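PDB 3KRE: phosphoribosylaminoimidazole-succinocarboxamide synthase from Ehrlichia chaffeensis str. Arkansas, which catalyses the ATP-dependent joining of L-aspartate to the carboxylate of 5-amino-1-(5-phospho-D-ribosyl)imidazole-4-carboxylate, giving SAICAR in de novo purine biosynthesis. Local coordinates for residues Asp51-Phe56 against Leu234-Tyr239; Ile114-Ala119 against Lys135-Glu140; Ile192-Phe197 against Cys223-Ile228. One frame throughout, in Å; residues are numbered along the deposited sequence.

How the contacts relate
Contacts 2 and 3 belong to one antiparallel sheet: strand 110-115 pairs with 133-143 in contact 2 and also with 192-204, the first strand of contact 3, the centres of the two contacts lying about 12 Å apart. Contact 1 instead sets a small two-stranded element against the chain entering helix 237-240. It touches contact 3 through a salt bridge between Asp-237 and Arg-224, but not contact 2. Contacts 1 and 3 are buried, whereas contact 2 is only partly so. Chemistry follows place: contact 1 relies on side-chain packing and one weak bond, contact 2 combines backbone pairing with a salt bridge, and contact 3 adds extensive apolar packing to both.

Contact 1 (Asp51-Phe56 against Leu234-Tyr239). With EDO (1,2-ethanediol), chain D; EDO (1,2-ethanediol), chain K.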
# COMPACT_ATOMS: atom_id res chain seq x y z
N ASP A 51 1.95 3.69 -15.36
CA ASP A 51 0.67 4.42 -15.36
C ASP A 51 -0.52 3.48 -15.55
O ASP A 51 -1.66 3.92 -15.66
CB ASP A 51 0.65 5.51 -16.42
CG ASP A 51 1.54 6.70 -16.09
OD1 ASP A 51 1.99 6.89 -14.93
OD2 ASP A 51 1.82 7.49 -17.02
N GLU A 52 -0.24 2.19 -15.56
CA GLU A 52 -1.25 1.17 -15.64
C GLU A 52 -2.06 1.15 -14.34
O GLU A 52 -1.51 1.34 -13.24
CB GLU A 52 -0.57 -0.20 -15.92
CG GLU A 52 0.17 -0.24 -17.27
CD GLU A 52 0.98 -1.53 -17.51
OE1 GLU A 52 0.74 -2.52 -16.80
OE2 GLU A 52 1.82 -1.56 -18.43
N ILE A 53 -3.36 0.95 -14.48
CA ILE A 53 -4.26 0.67 -13.35
C ILE A 53 -5.10 -0.53 -13.75
O ILE A 53 -5.45 -0.69 -14.91
CB ILE A 53 -5.14 1.93 -13.02
CG1 ILE A 53 -5.79 1.88 -11.62
CG2 ILE A 53 -6.24 2.16 -14.12
CD1 ILE A 53 -6.30 3.31 -11.16
N THR A 54 -5.41 -1.40 -12.80
CA THR A 54 -6.28 -2.54 -13.06
C THR A 54 -7.26 -2.70 -11.89
O THR A 54 -6.94 -2.32 -10.76
CB THR A 54 -5.46 -3.81 -13.23
OG1 THR A 54 -4.82 -4.11 -12.00
CG2 THR A 54 -4.33 -3.59 -14.30
N ALA A 55 -8.41 -3.28 -12.16
CA ALA A 55 -9.37 -3.60 -11.10
C ALA A 55 -10.09 -4.93 -11.37
O ALA A 55 -10.09 -5.44 -12.50
CB ALA A 55 -10.38 -2.46 -10.97
N PHE A 56 -10.70 -5.47 -10.30
CA PHE A 56 -11.61 -6.61 -10.38
C PHE A 56 -10.91 -7.80 -11.00
O PHE A 56 -11.33 -8.32 -12.03
CB PHE A 56 -12.88 -6.22 -11.14
CG PHE A 56 -13.57 -5.02 -10.56
CD1 PHE A 56 -14.09 -5.06 -9.27
CD2 PHE A 56 -13.68 -3.84 -11.29
CE1 PHE A 56 -14.72 -3.94 -8.72
CE2 PHE A 56 -14.30 -2.73 -10.74
CZ PHE A 56 -14.83 -2.78 -9.47
N LEU A 234 -10.69 9.92 -3.18
CA LEU A 234 -9.52 10.47 -3.86
C LEU A 234 -8.65 9.40 -4.51
O LEU A 234 -7.77 9.72 -5.31
CB LEU A 234 -8.68 11.26 -2.87
CG LEU A 234 -9.44 12.40 -2.23
CD1 LEU A 234 -8.55 13.02 -1.18
CD2 LEU A 234 -9.93 13.42 -3.27
N ASP A 235 -8.97 8.14 -4.23
CA ASP A 235 -8.06 7.03 -4.48
C ASP A 235 -8.49 6.21 -5.71
O ASP A 235 -9.38 6.63 -6.47
CB ASP A 235 -8.02 6.15 -3.24
CG ASP A 235 -9.38 5.64 -2.86
OD1 ASP A 235 -10.09 6.33 -2.08
OD2 ASP A 235 -9.75 4.53 -3.33
N LYS A 236 -7.91 5.02 -5.85
CA LYS A 236 -8.20 4.07 -6.94
C LYS A 236 -9.70 3.73 -7.10
O LYS A 236 -10.12 3.36 -8.19
CB LYS A 236 -7.40 2.80 -6.69
CG LYS A 236 -7.60 1.69 -7.66
CD LYS A 236 -6.50 0.65 -7.48
CE LYS A 236 -6.76 -0.54 -8.34
NZ LYS A 236 -5.66 -1.53 -8.30
N ASP A 237 -10.50 3.89 -6.05
CA ASP A 237 -11.97 3.73 -6.18
C ASP A 237 -12.55 4.64 -7.24
O ASP A 237 -13.59 4.31 -7.81
CB ASP A 237 -12.75 3.93 -4.87
CG ASP A 237 -12.82 2.66 -4.03
OD1 ASP A 237 -12.54 1.57 -4.56
OD2 ASP A 237 -13.14 2.78 -2.82
N ARG A 238 -11.89 5.76 -7.53
CA ARG A 238 -12.38 6.62 -8.63
C ARG A 238 -12.36 5.86 -9.96
O ARG A 238 -13.25 6.01 -10.79
CB ARG A 238 -11.60 7.93 -8.74
CG ARG A 238 -11.70 8.83 -7.51
CD ARG A 238 -11.42 10.30 -7.81
NE ARG A 238 -12.49 10.83 -8.62
CZ ARG A 238 -13.68 11.25 -8.15
NH1 ARG A 238 -13.94 11.28 -6.85
NH2 ARG A 238 -14.62 11.63 -9.00
N TYR A 239 -11.33 5.05 -10.14
CA TYR A 239 -11.26 4.16 -11.30
C TYR A 239 -12.21 2.98 -11.15
O TYR A 239 -13.00 2.70 -12.07
CB TYR A 239 -9.83 3.70 -11.52
CG TYR A 239 -9.72 2.70 -12.62
CD1 TYR A 239 -9.94 3.06 -13.94
CD2 TYR A 239 -9.43 1.37 -12.35
CE1 TYR A 239 -9.89 2.12 -14.97
CE2 TYR A 239 -9.37 0.43 -13.36
CZ TYR A 239 -9.60 0.82 -14.67
OH TYR A 239 -9.53 -0.10 -15.71
C1 EDO D . -6.87 0.67 -2.74
O1 EDO D . -7.83 -0.35 -2.55
C2 EDO D . -7.51 2.04 -2.61
O2 EDO D . -8.60 2.17 -3.50
C1 EDO K . 5.55 4.29 -17.55
O1 EDO K . 6.25 3.11 -17.16
C2 EDO K . 4.34 3.98 -18.45
O2 EDO K . 3.23 3.30 -17.80
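Ala-55 and Tyr-239 mark the nearest backbone approach, yet their CA atoms remain 8.0 Å apart. That spacing rules out sheet pairing between strand 52-55 and residues 234-239, and side chains must fill the gap. The second segment bends into helix 237-240 by a turn that Asp-235 caps: its OD2 accepts from Asp-237 N at 2.9 Å, the N-H lying well above the carboxylate plane (48° out of it). The same oxygen takes the O2 hydroxyl of an ethanediol molecule, probably a crystallisation additive.

Tyr-239 and Ile-53 make the main apolar contact, the two side chains overlapping as they extend from opposite backbones. Ile-53 CG2 sits 3.5 Å from the centroid of the Tyr-239 ring and only 4° off its normal, a CH-pi contact over the middle of one face. With CG1 anti to the backbone N of Ile-53 (chi1 -163°), the other branch is carried along toward the root of the ring, where CD1 packs on Tyr-239 CB at 3.6 Å. Ala-55 CB approaches Tyr-239 CE2 obliquely at 3.9 Å, while the Thr-54 carbonyl carbon stands near the ring plane, at its edge. Lys-236 reaches across as a fully extended chain; its NZ gives a weak hydrogen bond to Thr-54 O at 2.9 Å, and its CG brushes Ile-53 CD1 at 4.1 Å.

Tyr-239 also rests on Ala-62 of strand 60-63, the antiparallel partner of strand 52-55, and Ile-53 and Lys-236 both touch Tyr-250 of helix 246-257. Asp-235 OD1 accepts from Leu-225 N, tying the turn to strand 223-227, and Asp-237 is bridged to Arg-233 and Arg-240. The contact thus joins the two-stranded unit to the C-terminal helices.

Contact 2 (Ile114-Ala119 against Lys135-Glu140). With EDO (1,2-ethanediol), chain L.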
# COMPACT_ATOMS: atom_id res chain seq x y z
N ILE A 114 -5.80 -3.08 6.65
CA ILE A 114 -6.18 -2.40 7.87
C ILE A 114 -7.39 -1.51 7.54
O ILE A 114 -7.32 -0.67 6.63
CB ILE A 114 -5.03 -1.53 8.45
CG1 ILE A 114 -3.78 -2.37 8.73
CG2 ILE A 114 -5.47 -0.92 9.75
CD1 ILE A 114 -2.88 -2.59 7.52
N ARG A 115 -8.48 -1.70 8.26
CA ARG A 115 -9.74 -0.97 7.98
C ARG A 115 -10.18 -0.11 9.16
O ARG A 115 -10.32 -0.62 10.31
CB ARG A 115 -10.86 -1.96 7.64
CG ARG A 115 -10.51 -3.03 6.59
CD ARG A 115 -11.70 -3.87 6.24
NE ARG A 115 -11.34 -4.90 5.27
CZ ARG A 115 -11.32 -4.74 3.95
NH1 ARG A 115 -11.66 -3.59 3.40
NH2 ARG A 115 -11.00 -5.76 3.18
N ASN A 116 -10.42 1.17 8.88
CA ASN A 116 -10.97 2.12 9.83
C ASN A 116 -12.47 2.33 9.66
O ASN A 116 -13.18 2.49 10.64
CB ASN A 116 -10.22 3.45 9.76
CG ASN A 116 -8.77 3.30 10.17
OD1 ASN A 116 -8.49 2.74 11.22
ND2 ASN A 116 -7.86 3.77 9.34
N LEU A 117 -12.91 2.38 8.42
CA LEU A 117 -14.32 2.37 8.07
C LEU A 117 -14.57 1.20 7.12
O LEU A 117 -13.66 0.69 6.49
CB LEU A 117 -14.73 3.66 7.38
CG LEU A 117 -14.23 5.01 7.90
CD1 LEU A 117 -14.83 6.12 6.96
CD2 LEU A 117 -14.59 5.26 9.35
N ALA A 118 -15.82 0.78 7.03
CA ALA A 118 -16.23 -0.24 6.08
C ALA A 118 -16.17 0.29 4.67
O ALA A 118 -16.67 1.38 4.40
CB ALA A 118 -17.65 -0.68 6.35
N ALA A 119 -15.58 -0.48 3.77
CA ALA A 119 -15.57 -0.12 2.35
C ALA A 119 -15.33 -1.37 1.52
O ALA A 119 -15.07 -2.45 2.06
CB ALA A 119 -14.51 0.96 2.08
N LYS A 135 -15.27 0.61 15.86
CA LYS A 135 -14.86 1.04 17.18
C LYS A 135 -13.35 0.95 17.32
O LYS A 135 -12.73 1.78 18.01
CB LYS A 135 -15.50 0.18 18.25
CG LYS A 135 -15.33 0.75 19.64
CD LYS A 135 -16.52 0.42 20.54
CE LYS A 135 -16.53 1.23 21.82
NZ LYS A 135 -15.67 0.63 22.88
N SER A 136 -12.76 -0.06 16.68
CA SER A 136 -11.31 -0.18 16.62
C SER A 136 -10.92 -0.72 15.24
O SER A 136 -11.70 -1.40 14.60
CB SER A 136 -10.79 -1.06 17.73
OG SER A 136 -11.32 -2.38 17.69
N PRO A 137 -9.71 -0.40 14.77
CA PRO A 137 -9.37 -0.87 13.39
C PRO A 137 -9.40 -2.39 13.24
O PRO A 137 -9.04 -3.14 14.18
CB PRO A 137 -7.94 -0.38 13.16
CG PRO A 137 -7.69 0.65 14.21
CD PRO A 137 -8.65 0.42 15.36
N ILE A 138 -9.78 -2.83 12.05
CA ILE A 138 -9.85 -4.23 11.72
C ILE A 138 -8.76 -4.62 10.72
O ILE A 138 -8.73 -4.14 9.60
CB ILE A 138 -11.23 -4.61 11.13
CG1 ILE A 138 -12.32 -4.37 12.17
CG2 ILE A 138 -11.25 -6.11 10.70
CD1 ILE A 138 -13.74 -4.50 11.68
N ILE A 139 -7.91 -5.55 11.14
CA ILE A 139 -6.89 -6.12 10.33
C ILE A 139 -7.40 -7.42 9.75
O ILE A 139 -7.93 -8.27 10.48
CB ILE A 139 -5.64 -6.41 11.11
CG1 ILE A 139 -5.02 -5.08 11.53
CG2 ILE A 139 -4.62 -7.22 10.25
CD1 ILE A 139 -3.80 -5.20 12.39
N GLU A 140 -7.23 -7.55 8.45
CA GLU A 140 -7.46 -8.81 7.74
C GLU A 140 -6.23 -9.19 6.92
O GLU A 140 -5.56 -8.31 6.35
CB GLU A 140 -8.66 -8.67 6.84
CG GLU A 140 -10.05 -8.43 7.51
CD GLU A 140 -11.18 -8.32 6.50
OE1 GLU A 140 -10.99 -7.62 5.49
OE2 GLU A 140 -12.25 -8.93 6.72
C1 EDO L . -7.91 -4.01 17.55
O1 EDO L . -8.11 -2.73 16.91
C2 EDO L . -9.25 -4.75 17.63
O2 EDO L . -9.99 -4.63 16.38
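Antiparallel pairing of strand 110-115 with strand 133-143 makes this contact, within the large curled sheet of the SAICAR synthetase fold; helix 120-126 lies in the chain between the two. The register rests on one hydrogen-bonded pair, Arg-115 with Ile-138, in which N of Arg-115 reaches O of Ile-138 at 2.8 Å and N of Ile-138 reaches O of Arg-115 at 2.9 Å. Next to it, Ile-114 and Ile-139 form a non-hydrogen-bonded pair whose side chains lie alongside each other, CG1 to CG1 4.1 Å. Beyond the Arg-115 pair, Pro-137 CA lies 3.2 Å from Arg-115 O, a CA-H...O contact, and Pro-137 CB lies 3.7 Å from Asn-116 OD1. Asn-116 ND2 is hydrogen-bonded to Asn-180 OD1 of helix 166-189 and to Leu-194 O.

On the face carrying Arg-115, Glu-140 receives a side-on salt bridge, and its OE2 has a further partner in Arg-125 of helix 120-126. Two of the three guanidinium nitrogens converge on one oxygen: NE lies 2.8 Å and NH2 3.0 Å from Glu-140 OE1, which stays in the guanidinium plane although the carboxylate stands 85° to it.

Contact 3 (Ile192-Phe197 against Cys223-Ile228); sequences IKLVDF and CRLWDI. With EDO (1,2-ethanediol), chain G.
Val-195 lays its CG2 over the five-membered ring of Trp-226, 3.4 Å from the centroid and 10° off the normal, a close CH-pi contact. With CG1 anti to the backbone N (chi1 168°), CG2 is left to cover the ring and CG1 to pack on Arg-224 CB. The strands 192-197 and 223-227 run antiparallel, interrupted by a beta bulge at Val-195 and Asp-196 opposite Arg-224, and pair again at Phe-197 with Cys-223. Val-195 N bonds to Arg-224 O, Arg-224 N to Asp-196 O, and Val-195 itself has helix-like backbone angles.

On the face that carries Leu-194 and Leu-225 the contacts across the strands are apolar: Leu-194 CD1 meets Leu-225 CD2 at 3.6 Å and Cys-223 CB at 3.8 Å, Ile-192 CG2 abuts Leu-225 CB at 3.9 Å, and Cys-223 SG lies 3.6 Å from Phe-197 CB.

Asp-196 holds its carboxylate between its own backbone N and carbonyl carbon (chi1 62°), and Arg-224, extended from CG to NE, crosses it. Arg-224 NH1 forms a salt bridge to Asp-196 OD2, on its syn side, at 2.8 Å. Arg-224 NE is salt-bridged to Asp-237 of helix 237-240. Two carboxylates thus hold one guanidinium, which probably restricts its rotation, coupling the bulged strand pair to that helix.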
# COMPACT_ATOMS: atom_id res chain seq x y z
N ILE A 192 -8.00 14.67 5.09
CA ILE A 192 -8.26 13.41 4.42
C ILE A 192 -8.44 12.32 5.46
O ILE A 192 -7.68 12.24 6.43
CB ILE A 192 -7.05 13.02 3.53
CG1 ILE A 192 -6.93 14.02 2.35
CG2 ILE A 192 -7.22 11.56 3.05
CD1 ILE A 192 -5.69 13.84 1.36
N LYS A 193 -9.47 11.49 5.26
CA LYS A 193 -9.73 10.34 6.13
C LYS A 193 -9.11 9.11 5.51
O LYS A 193 -9.41 8.78 4.36
CB LYS A 193 -11.23 10.10 6.28
CG LYS A 193 -11.64 8.93 7.15
CD LYS A 193 -11.00 9.00 8.56
CE LYS A 193 -11.39 7.79 9.42
NZ LYS A 193 -10.78 7.83 10.81
N LEU A 194 -8.25 8.42 6.27
CA LEU A 194 -7.71 7.15 5.84
C LEU A 194 -8.72 6.07 6.16
O LEU A 194 -8.90 5.70 7.32
CB LEU A 194 -6.42 6.83 6.59
CG LEU A 194 -5.68 5.55 6.24
CD1 LEU A 194 -5.32 5.49 4.75
CD2 LEU A 194 -4.40 5.42 7.12
N VAL A 195 -9.43 5.63 5.13
CA VAL A 195 -10.54 4.70 5.28
C VAL A 195 -10.02 3.28 5.56
O VAL A 195 -10.42 2.60 6.50
CB VAL A 195 -11.44 4.78 4.02
CG1 VAL A 195 -12.47 3.64 3.96
CG2 VAL A 195 -12.11 6.18 3.92
N ASP A 196 -9.11 2.83 4.70
CA ASP A 196 -8.46 1.56 4.86
C ASP A 196 -7.20 1.60 4.01
O ASP A 196 -7.01 2.55 3.26
CB ASP A 196 -9.37 0.37 4.47
CG ASP A 196 -9.82 0.36 2.99
OD1 ASP A 196 -9.03 0.66 2.09
OD2 ASP A 196 -10.98 -0.03 2.71
N PHE A 197 -6.35 0.60 4.16
CA PHE A 197 -5.15 0.48 3.34
C PHE A 197 -4.54 -0.90 3.43
O PHE A 197 -4.92 -1.68 4.29
CB PHE A 197 -4.12 1.56 3.70
CG PHE A 197 -3.57 1.45 5.09
CD1 PHE A 197 -2.30 0.97 5.31
CD2 PHE A 197 -4.31 1.85 6.17
CE1 PHE A 197 -1.78 0.90 6.59
CE2 PHE A 197 -3.79 1.79 7.48
CZ PHE A 197 -2.52 1.30 7.68
N CYS A 223 -4.45 2.74 -0.59
CA CYS A 223 -5.16 3.35 0.54
C CYS A 223 -6.47 3.93 0.02
O CYS A 223 -6.48 4.62 -1.01
CB CYS A 223 -4.39 4.52 1.16
SG CYS A 223 -2.71 4.17 1.64
N ARG A 224 -7.57 3.67 0.72
CA ARG A 224 -8.80 4.41 0.45
C ARG A 224 -8.71 5.70 1.24
O ARG A 224 -8.40 5.69 2.45
CB ARG A 224 -10.05 3.66 0.84
CG ARG A 224 -10.42 2.57 -0.12
CD ARG A 224 -11.80 1.99 0.15
NE ARG A 224 -12.14 1.10 -0.92
CZ ARG A 224 -11.89 -0.20 -0.98
NH1 ARG A 224 -11.34 -0.86 0.03
NH2 ARG A 224 -12.18 -0.86 -2.10
N LEU A 225 -8.97 6.81 0.53
CA LEU A 225 -8.69 8.17 1.04
C LEU A 225 -9.87 9.03 0.69
O LEU A 225 -10.15 9.23 -0.48
CB LEU A 225 -7.44 8.74 0.37
CG LEU A 225 -6.14 8.01 0.65
CD1 LEU A 225 -4.95 8.51 -0.27
CD2 LEU A 225 -5.71 8.01 2.15
N TRP A 226 -10.58 9.53 1.69
CA TRP A 226 -11.76 10.36 1.42
C TRP A 226 -11.55 11.75 1.97
O TRP A 226 -11.08 11.91 3.08
CB TRP A 226 -13.03 9.80 2.08
CG TRP A 226 -13.46 8.44 1.61
CD1 TRP A 226 -12.91 7.69 0.63
CD2 TRP A 226 -14.56 7.69 2.12
NE1 TRP A 226 -13.57 6.51 0.49
CE2 TRP A 226 -14.60 6.47 1.40
CE3 TRP A 226 -15.51 7.90 3.13
CZ2 TRP A 226 -15.54 5.48 1.66
CZ3 TRP A 226 -16.46 6.91 3.37
CH2 TRP A 226 -16.46 5.71 2.64
N ASP A 227 -11.92 12.76 1.21
CA ASP A 227 -11.94 14.11 1.68
C ASP A 227 -12.91 14.19 2.86
O ASP A 227 -14.05 13.70 2.81
CB ASP A 227 -12.36 15.06 0.55
CG ASP A 227 -12.40 16.49 1.02
OD1 ASP A 227 -11.32 17.01 1.28
OD2 ASP A 227 -13.52 17.03 1.19
N ILE A 228 -12.47 14.78 3.97
CA ILE A 228 -13.28 14.74 5.21
C ILE A 228 -14.61 15.53 5.09
O ILE A 228 -15.68 15.07 5.52
CB ILE A 228 -12.44 15.20 6.43
CG1 ILE A 228 -11.55 14.04 6.88
CG2 ILE A 228 -13.34 15.68 7.58
CD1 ILE A 228 -10.47 14.42 7.91
C1 EDO G . -6.94 -1.22 0.48
O1 EDO G . -8.10 -0.48 0.18
C2 EDO G . -7.13 -2.61 -0.11
O2 EDO G . -8.05 -3.27 0.74